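Local coordinates for hydrogenase maturation factor (Thermoanaerobacter tengcongensis, PDB 3VTH), which probably transfers the carbamoyl group of carbamoyl phosphate, at the cost of ATP, to the C-terminal cysteine of HypE during [NiFe]-hydrogenase maturation, at residues 107-121 and 134-146. Sequence-based numbering, arbitrary orientation.
Sequences VSPDMGVCEDCLREL and INCTNCGPRFSII. With ZN (zinc ion), chain C.
Met111 and Gly140 pair as a single antiparallel, hydrogen-bonded bridge, Met111 N giving to Gly140 O and Gly140 N to Met111 O, so that 107-113 and 139-143 run in opposite directions between a zinc site at one end and a carboxylate-centred network at the other. Beyond the bridge, Phe143 N reaches Ser108 O at 3.2 Å.

At the zinc end, Cys114 and Cys117 meet Cys136 and Cys139 around one ion, each SG 2.3 Å from the metal. Three of these sulfurs also accept backbone N-H groups: Cys114 N points almost straight at Cys139 SG (3.5 Å, 168°), Asn138 N gives to Cys136 SG, and Cys114, at the N-cap of helix 115-121, accepts Cys117 N with its SG. Next to the site, Ile134 lies against that helix; its CG1 is anti to the backbone N (chi1 -169°), which sends CD1 to within 3.7 Å of Glu120 CB, while Leu121 CD1 packs on Ile134 CG2. The carboxylate of Glu120 forms salt bridges with Arg177 and Arg178.

At the other end, one oxygen, Asp110 OD1, takes three bonds. Ser144 N meets the syn lone pair of Asp110 OD1, whereas Arg142 N (2.8 Å) and Ser144 OG (2.6 Å) come from out of the carboxylate plane. Replacing Asp110 with an alanine would probably leave both N-H groups and the Ser144 hydroxyl without this shared acceptor and let the start of the 3-10 segment 143-145 shift. Past it, Val107 CG1 and Ile146 CD1 touch tip to tip at 3.7 Å. Arg142 bends back within its own segment, NH2 bonding Cys136 O and NH1 bonding Cys139 O, the two ends of a type I turn, and Pro141 O, with NE on Gly22 O.

Two CxxC pairs gripping one zinc, the first at a helix start and the second in a beta turn, make up the Cys4 site of a HypF-type zinc finger.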
loop_
_atom_site.group_PDB
_atom_site.type_symbol
_atom_site.label_atom_id
_atom_site.label_comp_id
_atom_site.label_asym_id
_atom_site.label_seq_id
_atom_site.Cartn_x
_atom_site.Cartn_y
_atom_site.Cartn_z
ATOM N N VAL A 107 -6.787 15.060 -0.692
ATOM C CA VAL A 107 -6.447 15.189 0.724
ATOM C C VAL A 107 -5.032 14.642 0.939
ATOM O O VAL A 107 -4.675 13.576 0.407
ATOM C CB VAL A 107 -7.487 14.459 1.618
ATOM C CG1 VAL A 107 -6.989 14.265 3.068
ATOM C CG2 VAL A 107 -8.826 15.252 1.640
ATOM N N SER A 108 -4.228 15.384 1.701
ATOM C CA SER A 108 -2.863 14.970 2.009
ATOM C C SER A 108 -2.818 13.667 2.817
ATOM O O SER A 108 -3.617 13.484 3.735
ATOM C CB SER A 108 -2.120 16.061 2.788
ATOM O OG SER A 108 -0.779 15.631 3.085
ATOM N N PRO A 109 -1.879 12.764 2.487
ATOM C CA PRO A 109 -1.626 11.685 3.451
ATOM C C PRO A 109 -1.050 12.219 4.778
ATOM O O PRO A 109 -0.566 13.359 4.852
ATOM C CB PRO A 109 -0.590 10.793 2.742
ATOM C CG PRO A 109 -0.778 11.102 1.266
ATOM C CD PRO A 109 -1.134 12.573 1.227
ATOM N N ASP A 110 -1.142 11.392 5.810
ATOM C CA ASP A 110 -0.449 11.598 7.084
ATOM C C ASP A 110 1.058 11.580 6.898
ATOM O O ASP A 110 1.589 10.743 6.156
ATOM C CB ASP A 110 -0.857 10.489 8.052
ATOM C CG ASP A 110 -2.353 10.388 8.188
ATOM O OD1 ASP A 110 -2.937 11.279 8.844
ATOM O OD2 ASP A 110 -2.947 9.461 7.586
ATOM N N MET A 111 1.750 12.476 7.596
ATOM C CA MET A 111 3.184 12.661 7.384
ATOM C C MET A 111 4.009 12.559 8.669
ATOM O O MET A 111 3.582 13.050 9.712
ATOM C CB MET A 111 3.443 14.014 6.681
ATOM C CG MET A 111 2.991 14.045 5.207
ATOM S SD MET A 111 3.961 12.942 4.146
ATOM C CE MET A 111 2.852 12.708 2.744
ATOM N N GLY A 112 5.183 11.922 8.569
ATOM C CA GLY A 112 6.168 11.853 9.647
ATOM C C GLY A 112 6.699 13.219 10.080
ATOM O O GLY A 112 6.645 14.185 9.318
ATOM N N VAL A 113 7.184 13.288 11.317
ATOM C CA VAL A 113 7.713 14.511 11.930
ATOM C C VAL A 113 8.812 15.122 11.050
ATOM O O VAL A 113 9.730 14.417 10.620
ATOM C CB VAL A 113 8.292 14.222 13.331
ATOM C CG1 VAL A 113 8.698 15.520 14.049
ATOM C CG2 VAL A 113 7.291 13.425 14.186
ATOM N N CYS A 114 8.698 16.421 10.768
ATOM C CA CYS A 114 9.723 17.141 10.000
ATOM C C CYS A 114 10.945 17.449 10.858
ATOM O O CYS A 114 10.897 17.361 12.088
ATOM C CB CYS A 114 9.150 18.441 9.387
ATOM S SG CYS A 114 8.857 19.782 10.569
ATOM N N GLU A 115 12.048 17.816 10.218
ATOM C CA GLU A 115 13.268 18.112 10.972
ATOM C C GLU A 115 13.145 19.330 11.912
ATOM O O GLU A 115 13.776 19.359 12.955
ATOM C CB GLU A 115 14.483 18.234 10.047
ATOM C CG GLU A 115 14.587 19.545 9.278
ATOM C CD GLU A 115 15.900 19.673 8.496
ATOM O OE1 GLU A 115 16.981 19.746 9.124
ATOM O OE2 GLU A 115 15.839 19.711 7.250
ATOM N N ASP A 116 12.330 20.319 11.554
ATOM C CA ASP A 116 12.138 21.501 12.422
ATOM C C ASP A 116 11.380 21.154 13.700
ATOM O O ASP A 116 11.755 21.602 14.773
ATOM C CB ASP A 116 11.404 22.637 11.695
ATOM C CG ASP A 116 12.207 23.215 10.542
ATOM O OD1 ASP A 116 13.372 23.565 10.750
ATOM O OD2 ASP A 116 11.675 23.302 9.418
ATOM N N CYS A 117 10.312 20.366 13.584
ATOM C CA CYS A 117 9.569 19.929 14.768
ATOM C C CYS A 117 10.428 19.031 15.653
ATOM O O CYS A 117 10.366 19.128 16.869
ATOM C CB CYS A 117 8.270 19.207 14.387
ATOM S SG CYS A 117 6.984 20.352 13.793
ATOM N N LEU A 118 11.216 18.158 15.032
ATOM C CA LEU A 118 12.092 17.263 15.775
ATOM C C LEU A 118 13.136 18.040 16.590
ATOM O O LEU A 118 13.426 17.675 17.726
ATOM C CB LEU A 118 12.775 16.258 14.836
ATOM C CG LEU A 118 13.585 15.119 15.478
ATOM C CD1 LEU A 118 12.697 14.271 16.364
ATOM C CD2 LEU A 118 14.231 14.245 14.390
ATOM N N ARG A 119 13.693 19.096 16.001
ATOM C CA ARG A 119 14.630 19.980 16.716
ATOM C C ARG A 119 13.947 20.626 17.923
ATOM O O ARG A 119 14.501 20.629 19.018
ATOM C CB ARG A 119 15.172 21.070 15.781
ATOM C CG ARG A 119 16.352 21.870 16.353
ATOM C CD ARG A 119 16.479 23.275 15.733
ATOM N NE ARG A 119 16.346 23.252 14.279
ATOM C CZ ARG A 119 15.245 23.590 13.612
ATOM N NH1 ARG A 119 14.157 24.010 14.254
ATOM N NH2 ARG A 119 15.234 23.508 12.291
ATOM N N GLU A 120 12.748 21.170 17.714
ATOM C CA GLU A 120 11.980 21.771 18.809
ATOM C C GLU A 120 11.644 20.743 19.903
ATOM O O GLU A 120 11.829 21.013 21.087
ATOM C CB GLU A 120 10.713 22.458 18.277
ATOM C CG GLU A 120 10.996 23.745 17.459
ATOM C CD GLU A 120 9.762 24.318 16.753
ATOM O OE1 GLU A 120 9.893 25.359 16.072
ATOM O OE2 GLU A 120 8.666 23.731 16.834
ATOM N N LEU A 121 11.155 19.570 19.497
ATOM C CA LEU A 121 10.889 18.459 20.423
ATOM C C LEU A 121 12.065 18.134 21.367
ATOM O O LEU A 121 11.856 17.815 22.536
ATOM C CB LEU A 121 10.507 17.197 19.632
ATOM C CG LEU A 121 10.059 15.949 20.395
ATOM C CD1 LEU A 121 8.748 16.205 21.097
ATOM C CD2 LEU A 121 9.931 14.732 19.436
ATOM N N ILE A 134 3.613 17.469 18.857
ATOM C CA ILE A 134 4.229 18.520 18.047
ATOM C C ILE A 134 4.047 18.251 16.545
ATOM O O ILE A 134 4.260 17.131 16.080
ATOM C CB ILE A 134 5.710 18.735 18.426
ATOM C CG1 ILE A 134 6.261 20.014 17.777
ATOM C CG2 ILE A 134 6.569 17.480 18.120
ATOM C CD1 ILE A 134 7.615 20.474 18.386
ATOM N N ASN A 135 3.589 19.274 15.814
ATOM C CA ASN A 135 3.504 19.214 14.345
ATOM C C ASN A 135 3.530 20.648 13.807
ATOM O O ASN A 135 3.641 21.589 14.585
ATOM C CB ASN A 135 2.231 18.480 13.882
ATOM C CG ASN A 135 0.950 19.082 14.482
ATOM O OD1 ASN A 135 0.885 20.271 14.824
ATOM N ND2 ASN A 135 -0.073 18.257 14.608
ATOM N N CYS A 136 3.427 20.808 12.492
ATOM C CA CYS A 136 3.426 22.122 11.868
ATOM C C CYS A 136 2.813 21.957 10.481
ATOM O O CYS A 136 2.274 20.897 10.175
ATOM C CB CYS A 136 4.863 22.675 11.786
ATOM S SG CYS A 136 5.952 21.793 10.633
ATOM N N THR A 137 2.869 22.999 9.651
ATOM C CA THR A 137 2.299 22.906 8.295
ATOM C C THR A 137 2.987 21.847 7.426
ATOM O O THR A 137 2.403 21.401 6.440
ATOM C CB THR A 137 2.314 24.266 7.542
ATOM O OG1 THR A 137 3.658 24.719 7.367
ATOM C CG2 THR A 137 1.549 25.309 8.308
ATOM N N ASN A 138 4.202 21.436 7.805
ATOM C CA ASN A 138 5.009 20.514 6.997
ATOM C C ASN A 138 5.041 19.039 7.457
ATOM O O ASN A 138 5.790 18.234 6.870
ATOM C CB ASN A 138 6.466 21.022 6.894
ATOM C CG ASN A 138 6.590 22.352 6.164
ATOM O OD1 ASN A 138 5.933 22.589 5.150
ATOM N ND2 ASN A 138 7.460 23.223 6.676
ATOM N N CYS A 139 4.264 18.693 8.486
ATOM C CA CYS A 139 4.280 17.335 9.068
ATOM C C CYS A 139 3.054 17.049 9.933
ATOM O O CYS A 139 2.277 17.959 10.243
ATOM C CB CYS A 139 5.558 17.114 9.894
ATOM S SG CYS A 139 5.592 17.865 11.573
ATOM N N GLY A 140 2.880 15.785 10.316
ATOM C CA GLY A 140 1.803 15.388 11.229
ATOM C C GLY A 140 0.626 14.716 10.529
ATOM O O GLY A 140 0.639 14.517 9.307
ATOM N N PRO A 141 -0.397 14.340 11.303
ATOM C CA PRO A 141 -1.579 13.715 10.737
ATOM C C PRO A 141 -2.317 14.662 9.815
ATOM O O PRO A 141 -2.307 15.888 10.040
ATOM C CB PRO A 141 -2.446 13.409 11.964
ATOM C CG PRO A 141 -1.940 14.260 13.030
ATOM C CD PRO A 141 -0.481 14.451 12.770
ATOM N N ARG A 142 -2.904 14.097 8.765
ATOM C CA ARG A 142 -3.746 14.840 7.851
ATOM C C ARG A 142 -4.985 13.983 7.636
ATOM O O ARG A 142 -5.940 14.083 8.395
ATOM C CB ARG A 142 -3.013 15.175 6.533
ATOM C CG ARG A 142 -1.848 16.194 6.666
ATOM C CD ARG A 142 -2.316 17.578 7.177
ATOM N NE ARG A 142 -1.200 18.531 7.139
ATOM C CZ ARG A 142 -0.319 18.717 8.118
ATOM N NH1 ARG A 142 -0.405 18.023 9.245
ATOM N NH2 ARG A 142 0.671 19.596 7.962
ATOM N N PHE A 143 -4.954 13.115 6.623
ATOM C CA PHE A 143 -6.071 12.203 6.350
ATOM C C PHE A 143 -6.722 11.622 7.608
ATOM O O PHE A 143 -7.953 11.715 7.786
ATOM C CB PHE A 143 -5.610 11.056 5.440
ATOM C CG PHE A 143 -6.675 10.028 5.198
ATOM C CD1 PHE A 143 -6.501 8.720 5.618
ATOM C CD2 PHE A 143 -7.874 10.383 4.578
ATOM C CE1 PHE A 143 -7.507 7.759 5.395
ATOM C CE2 PHE A 143 -8.888 9.429 4.357
ATOM C CZ PHE A 143 -8.703 8.123 4.761
ATOM N N SER A 144 -5.908 11.047 8.493
ATOM C CA SER A 144 -6.436 10.383 9.681
ATOM C C SER A 144 -7.348 11.264 10.546
ATOM O O SER A 144 -8.224 10.736 11.216
ATOM C CB SER A 144 -5.310 9.825 10.565
ATOM O OG SER A 144 -4.423 10.876 10.948
ATOM N N ILE A 145 -7.138 12.581 10.544
ATOM C CA ILE A 145 -7.948 13.462 11.401
ATOM C C ILE A 145 -8.873 14.424 10.647
ATOM O O ILE A 145 -9.519 15.264 11.262
ATOM C CB ILE A 145 -7.073 14.252 12.399
ATOM C CG1 ILE A 145 -6.133 15.216 11.657
ATOM C CG2 ILE A 145 -6.283 13.254 13.328
ATOM C CD1 ILE A 145 -5.468 16.221 12.586
ATOM N N ILE A 146 -8.967 14.270 9.329
ATOM C CA ILE A 146 -9.772 15.185 8.491
ATOM C C ILE A 146 -11.193 14.630 8.323
ATOM O O ILE A 146 -11.371 13.488 7.894
ATOM C CB ILE A 146 -9.071 15.462 7.123
ATOM C CG1 ILE A 146 -7.859 16.389 7.327
ATOM C CG2 ILE A 146 -10.042 16.094 6.079
ATOM C CD1 ILE A 146 -6.849 16.401 6.141
HETATM ZN ZN ZN C . 6.788 19.837 11.569
HETATM O O HOH W 1 9.215 22.259 8.702
#